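Local coordinates for protein glycosyl hydrolase family 88 (PDB 3WIW) that probably removes unsaturated glucuronic acid residues from heparin-derived fragments, acting as an unsaturated glucuronyl hydrolase built on an alpha6/alpha6-barrel, at residues G237-N240 with E241-W244; R160-F164 with G165-F169; R151-K154 with K155-A158. All coordinates share one frame; numbering follows the deposited sequence. Where two conformers were deposited one is given.

Overall arrangement
All three are local contacts, two in loops and one in a hairpin, at the periphery of the alpha6/alpha6-barrel. Interactions 3 and 2 touch, their centres about 13 Å apart: R151 NH2 forms a 2.8 Å salt bridge with D163 OD1, and the F169 ring packs on N153 and A158. Interaction 1, later in the chain, touches neither; its nearest atoms lie about 9 Å from interaction 2 and 16 Å from interaction 3. Interactions 1 and 2 approach a bound EPE molecule, with the W162 side chain about 4 Å from it and that of W244 about 6 Å. The W162 side chain is about 7 Å from those of D116 and D174, the predicted nucleophile and proton donor.

Interaction 1 of 3, residues G237-N240 with E241-W244; sequences GLTN and ESAW
The hydroxyl oxygen of S242 is gripped from two directions: T239 N sends it an almost straight hydrogen bond (3.2 Å from N to OG, 177° at the hydrogen), and outside the segments it is hydrogen-bonded to D293. Serine suits this spot because its short side chain, with OG between the backbone N and the carbonyl carbon (chi1 80°), folds back over the turn that carries it. That turn is a type I beta turn from T239 to S242, closed by S242 N donating to T239 O over 3.0 Å. T239 reinforces the bend with its own side chain, since OG1 accepts a weak bond from E241 N at 3.0 Å, as in an ST turn.

On the outer side, a water links N240 to E241, accepting from N240 ND2 at 3.0 Å and donating to E241 OE2 at 2.8 Å. A bend at chi2 (74°) brings the E241 carboxylate back to this water, while N240 OD1 is held by the backbone N of T234, a predicted substrate-binding residue. At the other end, W244 rests its CB 3.6 Å from G237 CA, and G237 N lies over a face of the indole. Glycine fits here because a beta carbon would collide with W244 CB. W244 also stacks with H218 and stands just before helix 245-262.

Several polar atoms of the turn thus find partners in one another, the water, D293, T234 and R211, which is consistent with a fixed path for the loop linking T234 to the helix carrying R246, another predicted substrate-binding residue.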
ATOM      1  N   GLY A 237       0.164  16.172  -1.281  1.00 10.78           N
ATOM      2  CA  GLY A 237       1.377  16.612  -1.949  1.00 11.34           C
ATOM      3  C   GLY A 237       1.677  18.088  -1.782  1.00 10.02           C
ATOM      4  O   GLY A 237       0.962  18.823  -1.103  1.00 11.06           O
ATOM      5  N   LEU A 238       2.752  18.521  -2.420  1.00  9.88           N
ATOM      6  CA  LEU A 238       3.181  19.898  -2.349  1.00  9.87           C
ATOM      7  C   LEU A 238       2.204  20.907  -2.959  1.00  9.57           C
ATOM      8  O   LEU A 238       1.924  21.950  -2.347  1.00 10.96           O
ATOM      9  CB  LEU A 238       4.534  20.013  -3.046  1.00 10.30           C
ATOM     10  CG  LEU A 238       5.257  21.348  -2.918  1.00 11.01           C
ATOM     11  CD1 LEU A 238       5.853  21.493  -1.513  1.00 11.05           C
ATOM     12  CD2 LEU A 238       6.366  21.461  -3.973  1.00 12.36           C
ATOM     13  N   THR A 239       1.704  20.625  -4.164  1.00 10.19           N
ATOM     14  CA  THR A 239       0.780  21.533  -4.862  1.00 10.10           C
ATOM     15  C   THR A 239      -0.157  20.718  -5.743  1.00 10.78           C
ATOM     16  O   THR A 239       0.080  19.535  -5.994  1.00 10.37           O
ATOM     17  CB  THR A 239       1.495  22.517  -5.818  1.00 11.87           C
ATOM     18  OG1 THR A 239       1.951  21.800  -6.971  1.00 11.15           O
ATOM     19  CG2 THR A 239       2.682  23.254  -5.168  1.00 12.99           C
ATOM     20  N   ASN A 240      -1.178  21.371  -6.282  1.00 10.62           N
ATOM     21  CA  ASN A 240      -2.058  20.699  -7.236  1.00 11.92           C
ATOM     22  C   ASN A 240      -1.324  20.076  -8.422  1.00 11.87           C
ATOM     23  O   ASN A 240      -1.774  19.056  -8.982  1.00 12.08           O
ATOM     24  CB  ASN A 240      -3.145  21.649  -7.756  1.00 12.15           C
ATOM     25  CG  ASN A 240      -4.142  22.041  -6.684  1.00 12.71           C
ATOM     26  OD1 ASN A 240      -4.297  21.349  -5.674  1.00 12.64           O
ATOM     27  ND2 ASN A 240      -4.819  23.156  -6.895  1.00 14.57           N
ATOM     28  N   GLU A 241      -0.214  20.699  -8.809  1.00 11.20           N
ATOM     29  CA  GLU A 241       0.569  20.291  -9.978  1.00 11.40           C
ATOM     30  C   GLU A 241       1.636  19.255  -9.677  1.00 11.51           C
ATOM     31  O   GLU A 241       2.289  18.763 -10.592  1.00 11.67           O
ATOM     32  CB  GLU A 241       1.284  21.504 -10.584  1.00 13.26           C
ATOM     33  CG  GLU A 241       0.373  22.564 -11.203  1.00 15.34           C
ATOM     34  CD  GLU A 241      -0.364  23.414 -10.177  1.00 16.12           C
ATOM     35  OE1 GLU A 241       0.247  23.811  -9.149  1.00 16.85           O
ATOM     36  OE2 GLU A 241      -1.572  23.666 -10.402  1.00 17.14           O
ATOM     37  N   SER A 242       1.828  18.942  -8.400  1.00 10.84           N
ATOM     38  CA  SER A 242       3.006  18.185  -7.989  1.00 10.36           C
ATOM     39  C   SER A 242       2.843  16.662  -8.057  1.00  9.42           C
ATOM     40  O   SER A 242       1.737  16.122  -8.288  1.00 10.32           O
ATOM     41  CB  SER A 242       3.445  18.590  -6.576  1.00 10.40           C
ATOM     42  OG  SER A 242       2.649  17.950  -5.574  1.00  9.70           O
ATOM     43  N   ALA A 243       3.958  15.982  -7.807  1.00 10.37           N
ATOM     44  CA  ALA A 243       4.042  14.525  -7.837  1.00  9.78           C
ATOM     45  C   ALA A 243       4.324  14.020  -6.419  1.00  8.88           C
ATOM     46  O   ALA A 243       5.466  13.742  -6.041  1.00  9.88           O
ATOM     47  CB  ALA A 243       5.096  14.050  -8.847  1.00 11.39           C
ATOM     48  N   TRP A 244       3.259  13.933  -5.636  1.00  8.93           N
ATOM     49  CA  TRP A 244       3.343  13.407  -4.278  1.00  8.64           C
ATOM     50  C   TRP A 244       3.910  11.988  -4.353  1.00  8.14           C
ATOM     51  O   TRP A 244       3.376  11.170  -5.106  1.00  8.40           O
ATOM     52  CB  TRP A 244       1.934  13.453  -3.663  1.00  9.06           C
ATOM     53  CG  TRP A 244       1.793  12.743  -2.352  1.00  9.29           C
ATOM     54  CD1 TRP A 244       2.581  12.871  -1.246  1.00 11.19           C
ATOM     55  CD2 TRP A 244       0.772  11.783  -2.021  1.00  9.19           C
ATOM     56  NE1 TRP A 244       2.095  12.056  -0.234  1.00 10.90           N
ATOM     57  CE2 TRP A 244       0.997  11.370  -0.697  1.00 10.31           C
ATOM     58  CE3 TRP A 244      -0.327  11.248  -2.717  1.00 10.32           C
ATOM     59  CZ2 TRP A 244       0.173  10.435  -0.050  1.00  9.98           C
ATOM     60  CZ3 TRP A 244      -1.121  10.297  -2.091  1.00 10.18           C
ATOM     61  CH2 TRP A 244      -0.861   9.898  -0.768  1.00 10.14           C
TER
HETATM   62  O   HOH W   1      -3.766  24.841  -9.195  1.00 22.53           O

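Interaction 2 of 3, residues R160-F164 with G165-F169; sequences RSWDF and GHWQF
In the W162 copy described, one of two modelled, CG sits between backbone N and carbonyl carbon (chi1 65°), whereas W167 turns CG opposite its carbonyl carbon (chi1 -51°); for this copy the torsions bring the indoles into an offset edge-to-face pair. The W162 five-membered ring turns its edge to the face of the W167 six-membered ring, planes at 67°, with W162 NE1 3.3 Å from W167 CZ3. H166 CE1 lies over the opposite face of W167, toward its rim, and W167 NE1 is hydrogen-bonded to E233. G165, at positive phi, suits the bend, since a beta carbon would strike W167 CZ3. The loop lies between strands 158-159 and 170-172, the W162 side chain about 4 Å from a bound EPE molecule.

R160 closes the loop with its extended chain. Its CB makes a CH-pi contact over the F169 ring, and R160 NE donates to W162 O at 2.9 Å. R160 NH2 bonds a water that donates to F164 O and W167 O.

An oxygen lies on either face of the guanidinium: Q168 O over one centre, D163 OD1 toward the other's rim, 3.3 Å from R160 NE, a salt bridge of charges alone. Both would probably stabilise the positive charge.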
ATOM      1  N   ARG A 160     -16.333   6.287  -5.117  1.00 11.25           N
ATOM      2  CA  ARG A 160     -16.173   7.508  -4.336  1.00 11.83           C
ATOM      3  C   ARG A 160     -15.231   7.233  -3.166  1.00 10.71           C
ATOM      4  O   ARG A 160     -15.504   6.362  -2.337  1.00 11.74           O
ATOM      5  CB  ARG A 160     -17.527   7.961  -3.799  1.00 12.35           C
ATOM      6  CG  ARG A 160     -17.440   9.337  -3.175  1.00 13.63           C
ATOM      7  CD  ARG A 160     -18.771   9.790  -2.692  1.00 16.10           C
ATOM      8  NE  ARG A 160     -18.658  11.062  -1.998  1.00 17.66           N
ATOM      9  CZ  ARG A 160     -19.686  11.856  -1.725  1.00 20.91           C
ATOM     10  NH1 ARG A 160     -20.912  11.523  -2.118  1.00 22.00           N
ATOM     11  NH2 ARG A 160     -19.473  12.986  -1.060  1.00 23.46           N
ATOM     12  N   SER A 161     -14.130   7.969  -3.055  1.00 11.44           N
ATOM     13  CA  SER A 161     -13.160   7.656  -2.003  1.00 10.52           C
ATOM     14  C   SER A 161     -13.680   8.007  -0.613  1.00 11.40           C
ATOM     15  O   SER A 161     -13.580   7.184   0.317  1.00 11.81           O
ATOM     16  CB  SER A 161     -11.832   8.360  -2.268  1.00 12.06           C
ATOM     17  OG  SER A 161     -11.280   7.891  -3.473  1.00 11.32           O
ATOM     18  N   TRP A 162     -14.263   9.186  -0.457  0.64 12.77           N
ATOM     19  CA  TRP A 162     -14.781   9.554   0.854  0.64 14.46           C
ATOM     20  C   TRP A 162     -15.966  10.470   0.764  0.64 14.80           C
ATOM     21  O   TRP A 162     -16.273  11.011  -0.300  0.64 13.45           O
ATOM     22  CB  TRP A 162     -13.701  10.169   1.732  0.64 14.72           C
ATOM     23  CG  TRP A 162     -13.166  11.480   1.217  0.64 16.07           C
ATOM     24  CD1 TRP A 162     -13.878  12.623   0.960  0.64 17.59           C
ATOM     25  CD2 TRP A 162     -11.792  11.798   0.955  0.64 19.05           C
ATOM     26  NE1 TRP A 162     -13.033  13.616   0.528  0.64 18.24           N
ATOM     27  CE2 TRP A 162     -11.749  13.135   0.515  0.64 19.57           C
ATOM     28  CE3 TRP A 162     -10.597  11.074   1.037  0.64 20.13           C
ATOM     29  CZ2 TRP A 162     -10.553  13.770   0.168  0.64 21.01           C
ATOM     30  CZ3 TRP A 162      -9.412  11.701   0.695  0.64 21.21           C
ATOM     31  CH2 TRP A 162      -9.397  13.037   0.260  0.64 20.84           C
ATOM     32  N   ASP A 163     -16.610  10.647   1.909  1.00 16.57           N
ATOM     33  CA  ASP A 163     -17.909  11.314   1.987  1.00 19.43           C
ATOM     34  C   ASP A 163     -17.858  12.673   2.658  1.00 22.30           C
ATOM     35  O   ASP A 163     -18.848  13.410   2.649  1.00 23.99           O
ATOM     36  CB  ASP A 163     -18.902  10.434   2.738  1.00 21.02           C
ATOM     37  CG  ASP A 163     -19.232   9.182   1.980  1.00 22.43           C
ATOM     38  OD1 ASP A 163     -19.063   9.184   0.740  1.00 22.60           O
ATOM     39  OD2 ASP A 163     -19.656   8.205   2.623  1.00 23.69           O
ATOM     40  N   PHE A 164     -16.717  12.996   3.256  1.00 23.43           N
ATOM     41  CA  PHE A 164     -16.573  14.256   3.984  1.00 25.66           C
ATOM     42  C   PHE A 164     -16.125  15.373   3.057  1.00 26.97           C
ATOM     43  O   PHE A 164     -15.709  15.125   1.918  1.00 27.03           O
ATOM     44  CB  PHE A 164     -15.599  14.110   5.160  1.00 26.92           C
ATOM     45  CG  PHE A 164     -14.215  13.686   4.757  1.00 27.34           C
ATOM     46  CD1 PHE A 164     -13.289  14.611   4.296  1.00 27.80           C
ATOM     47  CD2 PHE A 164     -13.848  12.352   4.825  1.00 26.96           C
ATOM     48  CE1 PHE A 164     -12.015  14.217   3.921  1.00 27.73           C
ATOM     49  CE2 PHE A 164     -12.576  11.952   4.462  1.00 27.17           C
ATOM     50  CZ  PHE A 164     -11.659  12.883   4.002  1.00 27.12           C
ATOM     51  N   GLY A 165     -16.222  16.604   3.547  1.00 28.78           N
ATOM     52  CA  GLY A 165     -15.677  17.743   2.836  1.00 30.06           C
ATOM     53  C   GLY A 165     -16.588  18.254   1.737  1.00 30.94           C
ATOM     54  O   GLY A 165     -17.715  17.783   1.576  1.00 31.19           O
ATOM     55  N   HIS A 166     -16.080  19.210   0.968  1.00 31.07           N
ATOM     56  CA  HIS A 166     -16.892  19.954   0.015  1.00 31.28           C
ATOM     57  C   HIS A 166     -17.066  19.274  -1.343  1.00 30.31           C
ATOM     58  O   HIS A 166     -17.981  19.630  -2.091  1.00 30.70           O
ATOM     59  CB  HIS A 166     -16.269  21.323  -0.222  1.00 32.52           C
ATOM     60  CG  HIS A 166     -14.961  21.252  -0.939  1.00 34.30           C
ATOM     61  ND1 HIS A 166     -13.762  21.075  -0.281  1.00 35.29           N
ATOM     62  CD2 HIS A 166     -14.663  21.284  -2.260  1.00 35.34           C
ATOM     63  CE1 HIS A 166     -12.780  21.031  -1.163  1.00 35.61           C
ATOM     64  NE2 HIS A 166     -13.300  21.148  -2.372  1.00 35.76           N
ATOM     65  N   TRP A 167     -16.197  18.319  -1.680  1.00 28.40           N
ATOM     66  CA  TRP A 167     -16.258  17.703  -3.008  1.00 26.70           C
ATOM     67  C   TRP A 167     -17.562  16.978  -3.232  1.00 26.50           C
ATOM     68  O   TRP A 167     -18.089  16.316  -2.339  1.00 25.92           O
ATOM     69  CB  TRP A 167     -15.135  16.693  -3.239  1.00 25.76           C
ATOM     70  CG  TRP A 167     -13.782  17.184  -2.929  1.00 26.03           C
ATOM     71  CD1 TRP A 167     -12.867  17.698  -3.805  1.00 26.11           C
ATOM     72  CD2 TRP A 167     -13.161  17.180  -1.649  1.00 27.26           C
ATOM     73  NE1 TRP A 167     -11.714  18.024  -3.138  1.00 27.20           N
ATOM     74  CE2 TRP A 167     -11.869  17.716  -1.811  1.00 27.77           C
ATOM     75  CE3 TRP A 167     -13.577  16.789  -0.373  1.00 27.78           C
ATOM     76  CZ2 TRP A 167     -10.988  17.858  -0.748  1.00 28.54           C
ATOM     77  CZ3 TRP A 167     -12.707  16.936   0.679  1.00 28.69           C
ATOM     78  CH2 TRP A 167     -11.424  17.465   0.487  1.00 28.77           C
ATOM     79  N   GLN A 168     -18.060  17.100  -4.451  1.00 26.40           N
ATOM     80  CA  GLN A 168     -19.223  16.372  -4.895  1.00 27.39           C
ATOM     81  C   GLN A 168     -18.919  14.875  -4.959  1.00 23.14           C
ATOM     82  O   GLN A 168     -19.732  14.033  -4.567  1.00 24.12           O
ATOM     83  CB  GLN A 168     -19.597  16.908  -6.272  1.00 30.74           C
ATOM     84  CG  GLN A 168     -20.683  16.165  -6.939  1.00 33.44           C
ATOM     85  CD  GLN A 168     -21.291  16.929  -8.096  1.00 35.20           C
ATOM     86  OE1 GLN A 168     -21.963  16.345  -8.939  1.00 36.46           O
ATOM     87  NE2 GLN A 168     -21.067  18.243  -8.133  1.00 35.81           N
ATOM     88  N   PHE A 169     -17.735  14.537  -5.449  1.00 18.43           N
ATOM     89  CA  PHE A 169     -17.385  13.140  -5.669  1.00 15.00           C
ATOM     90  C   PHE A 169     -15.883  13.028  -5.822  1.00 14.12           C
ATOM     91  O   PHE A 169     -15.368  13.011  -6.931  1.00 13.44           O
ATOM     92  CB  PHE A 169     -18.125  12.606  -6.911  1.00 15.30           C
ATOM     93  CG  PHE A 169     -18.142  11.100  -7.023  1.00 14.46           C
ATOM     94  CD1 PHE A 169     -17.032  10.404  -7.492  1.00 13.19           C
ATOM     95  CD2 PHE A 169     -19.282  10.375  -6.669  1.00 14.77           C
ATOM     96  CE1 PHE A 169     -17.042   9.019  -7.600  1.00 12.81           C
ATOM     97  CE2 PHE A 169     -19.299   8.978  -6.768  1.00 14.33           C
ATOM     98  CZ  PHE A 169     -18.184   8.299  -7.245  1.00 12.18           C
TER
HETATM   99  O   HOH W   2     -17.012  14.511  -0.517  1.00 19.80           O
HETATM  100  O   HOH W   3     -19.595  15.964   2.357  1.00 33.39           O

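Interaction 3 of 3, residues R151-K154 with K155-A158; sequences RFNK and KVGA
Two consecutive residues, G157 and A158, face the single residue N153, the extra one forming a G1 beta bulge in the small antiparallel hairpin of strands 152-153 and 158-159. N153 O takes both N-H groups: G157 N binds it at 2.8 Å, nearly in line with the carbonyl bond, and A158 N reaches it only weakly at 3.5 Å. Returning the link, N153 N donates to A158 O over 2.9 Å, nearly straight at 174°, which makes N153 and A158 a hydrogen-bonded pair. Glycine is called for at the bulge because its left-handed backbone angles would jam a beta carbon against the preceding carbonyl oxygen.

N153 also holds the loop with its side chain. With CG anti to the backbone N (chi1 177°), OD1 reaches the N-H groups of the turn and accepts V156 N at 2.9 Å and, weakly, K155 N at 2.8 Å, the latter as in an Asx turn. Asparagine suits this place because its amide oxygen can serve two peptide N-H groups at once. K154 and K155 are exposed at the tip, while V156 is buried, its side chain packing on F169.

F152 brings the CE1 corner of its ring to the G157-A158 peptide and also touches A197 and T200 of helix 192-208, a fitting place for a broad apolar group. An alanine in its place would take away the ring and is likely to open a gap between this peptide and the helix, letting the bulge shift. R151 directs its guanidinium to D163. The ring of F152 makes its nearest approach to the bulge through CE1, which lies 3.4 Å from A158 N and 3.5 Å from G157 C.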
ATOM      1  N   ARG A 151     -20.011   1.782  -3.110  1.00 11.80           N
ATOM      2  CA  ARG A 151     -19.452   3.118  -3.302  1.00 11.16           C
ATOM      3  C   ARG A 151     -19.131   3.430  -4.773  1.00 12.03           C
ATOM      4  O   ARG A 151     -18.825   4.579  -5.109  1.00 13.03           O
ATOM      5  CB  ARG A 151     -18.225   3.292  -2.403  1.00 10.84           C
ATOM      6  CG  ARG A 151     -18.556   3.152  -0.925  1.00 10.86           C
ATOM      7  CD  ARG A 151     -17.391   3.557  -0.011  1.00 11.14           C
ATOM      8  NE  ARG A 151     -17.003   4.968  -0.232  1.00 11.59           N
ATOM      9  CZ  ARG A 151     -17.654   6.027   0.269  1.00 11.26           C
ATOM     10  NH1 ARG A 151     -18.691   5.856   1.091  1.00 12.34           N
ATOM     11  NH2 ARG A 151     -17.254   7.259  -0.057  1.00 13.00           N
ATOM     12  N   PHE A 152     -19.149   2.416  -5.637  1.00 12.10           N
ATOM     13  CA  PHE A 152     -18.927   2.649  -7.059  1.00 12.47           C
ATOM     14  C   PHE A 152     -20.154   3.328  -7.656  1.00 13.43           C
ATOM     15  O   PHE A 152     -21.298   2.898  -7.443  1.00 14.33           O
ATOM     16  CB  PHE A 152     -18.667   1.323  -7.775  1.00 12.91           C
ATOM     17  CG  PHE A 152     -18.470   1.445  -9.256  1.00 12.01           C
ATOM     18  CD1 PHE A 152     -17.248   1.816  -9.787  1.00 12.47           C
ATOM     19  CD2 PHE A 152     -19.509   1.163 -10.122  1.00 12.69           C
ATOM     20  CE1 PHE A 152     -17.076   1.911 -11.164  1.00 12.24           C
ATOM     21  CE2 PHE A 152     -19.348   1.232 -11.495  1.00 13.36           C
ATOM     22  CZ  PHE A 152     -18.129   1.613 -12.023  1.00 13.81           C
ATOM     23  N   ASN A 153     -19.911   4.382  -8.423  1.00 12.94           N
ATOM     24  CA  ASN A 153     -20.977   5.107  -9.084  1.00 13.91           C
ATOM     25  C   ASN A 153     -20.854   4.863 -10.580  1.00 13.67           C
ATOM     26  O   ASN A 153     -19.824   5.197 -11.195  1.00 13.77           O
ATOM     27  CB  ASN A 153     -20.836   6.587  -8.750  1.00 14.66           C
ATOM     28  CG  ASN A 153     -21.853   7.446  -9.452  1.00 17.35           C
ATOM     29  OD1 ASN A 153     -21.938   7.463 -10.685  1.00 17.36           O
ATOM     30  ND2 ASN A 153     -22.652   8.165  -8.672  1.00 20.82           N
ATOM     31  N   LYS A 154     -21.894   4.245 -11.136  1.00 15.63           N
ATOM     32  CA  LYS A 154     -21.915   3.806 -12.514  1.00 17.27           C
ATOM     33  C   LYS A 154     -21.788   4.986 -13.492  1.00 18.29           C
ATOM     34  O   LYS A 154     -21.178   4.861 -14.549  1.00 19.60           O
ATOM     35  CB  LYS A 154     -23.223   3.005 -12.728  1.00 19.11           C
ATOM     36  CG  LYS A 154     -23.438   2.273 -14.054  1.00 19.49           C
ATOM     37  CD  LYS A 154     -24.662   1.363 -13.936  1.00 19.10           C
ATOM     38  CE  LYS A 154     -24.810   0.437 -15.136  1.00 20.70           C
ATOM     39  NZ  LYS A 154     -25.981  -0.475 -15.035  1.00 21.87           N
ATOM     40  N   LYS A 155     -22.365   6.131 -13.148  1.00 16.59           N
ATOM     41  CA  LYS A 155     -22.298   7.298 -14.029  1.00 16.96           C
ATOM     42  C   LYS A 155     -20.898   7.921 -14.077  1.00 17.08           C
ATOM     43  O   LYS A 155     -20.442   8.379 -15.124  1.00 18.69           O
ATOM     44  CB  LYS A 155     -23.350   8.341 -13.628  1.00 19.08           C
ATOM     45  CG  LYS A 155     -24.797   7.838 -13.781  1.00 21.12           C
ATOM     46  CD  LYS A 155     -25.804   8.906 -13.382  1.00 22.67           C
ATOM     47  CE  LYS A 155     -27.186   8.319 -13.132  1.00 23.34           C
ATOM     48  NZ  LYS A 155     -27.755   7.738 -14.376  1.00 24.49           N
ATOM     49  N   VAL A 156     -20.216   7.937 -12.940  1.00 15.27           N
ATOM     50  CA  VAL A 156     -18.847   8.429 -12.882  1.00 13.80           C
ATOM     51  C   VAL A 156     -17.853   7.405 -13.441  1.00 13.15           C
ATOM     52  O   VAL A 156     -16.825   7.771 -14.035  1.00 15.12           O
ATOM     53  CB  VAL A 156     -18.449   8.815 -11.431  1.00 14.24           C
ATOM     54  CG1 VAL A 156     -16.974   9.257 -11.339  1.00 14.44           C
ATOM     55  CG2 VAL A 156     -19.363   9.910 -10.930  1.00 15.90           C
ATOM     56  N   GLY A 157     -18.134   6.124 -13.225  1.00 12.79           N
ATOM     57  CA  GLY A 157     -17.176   5.081 -13.543  1.00 12.75           C
ATOM     58  C   GLY A 157     -16.077   4.937 -12.490  1.00 12.70           C
ATOM     59  O   GLY A 157     -14.962   4.530 -12.817  1.00 13.01           O
ATOM     60  N   ALA A 158     -16.373   5.259 -11.226  1.00 11.93           N
ATOM     61  CA  ALA A 158     -15.357   5.154 -10.161  1.00 11.35           C
ATOM     62  C   ALA A 158     -16.017   4.991  -8.799  1.00 11.10           C
ATOM     63  O   ALA A 158     -17.186   5.340  -8.610  1.00 11.51           O
ATOM     64  CB  ALA A 158     -14.438   6.383 -10.147  1.00 12.27           C
TER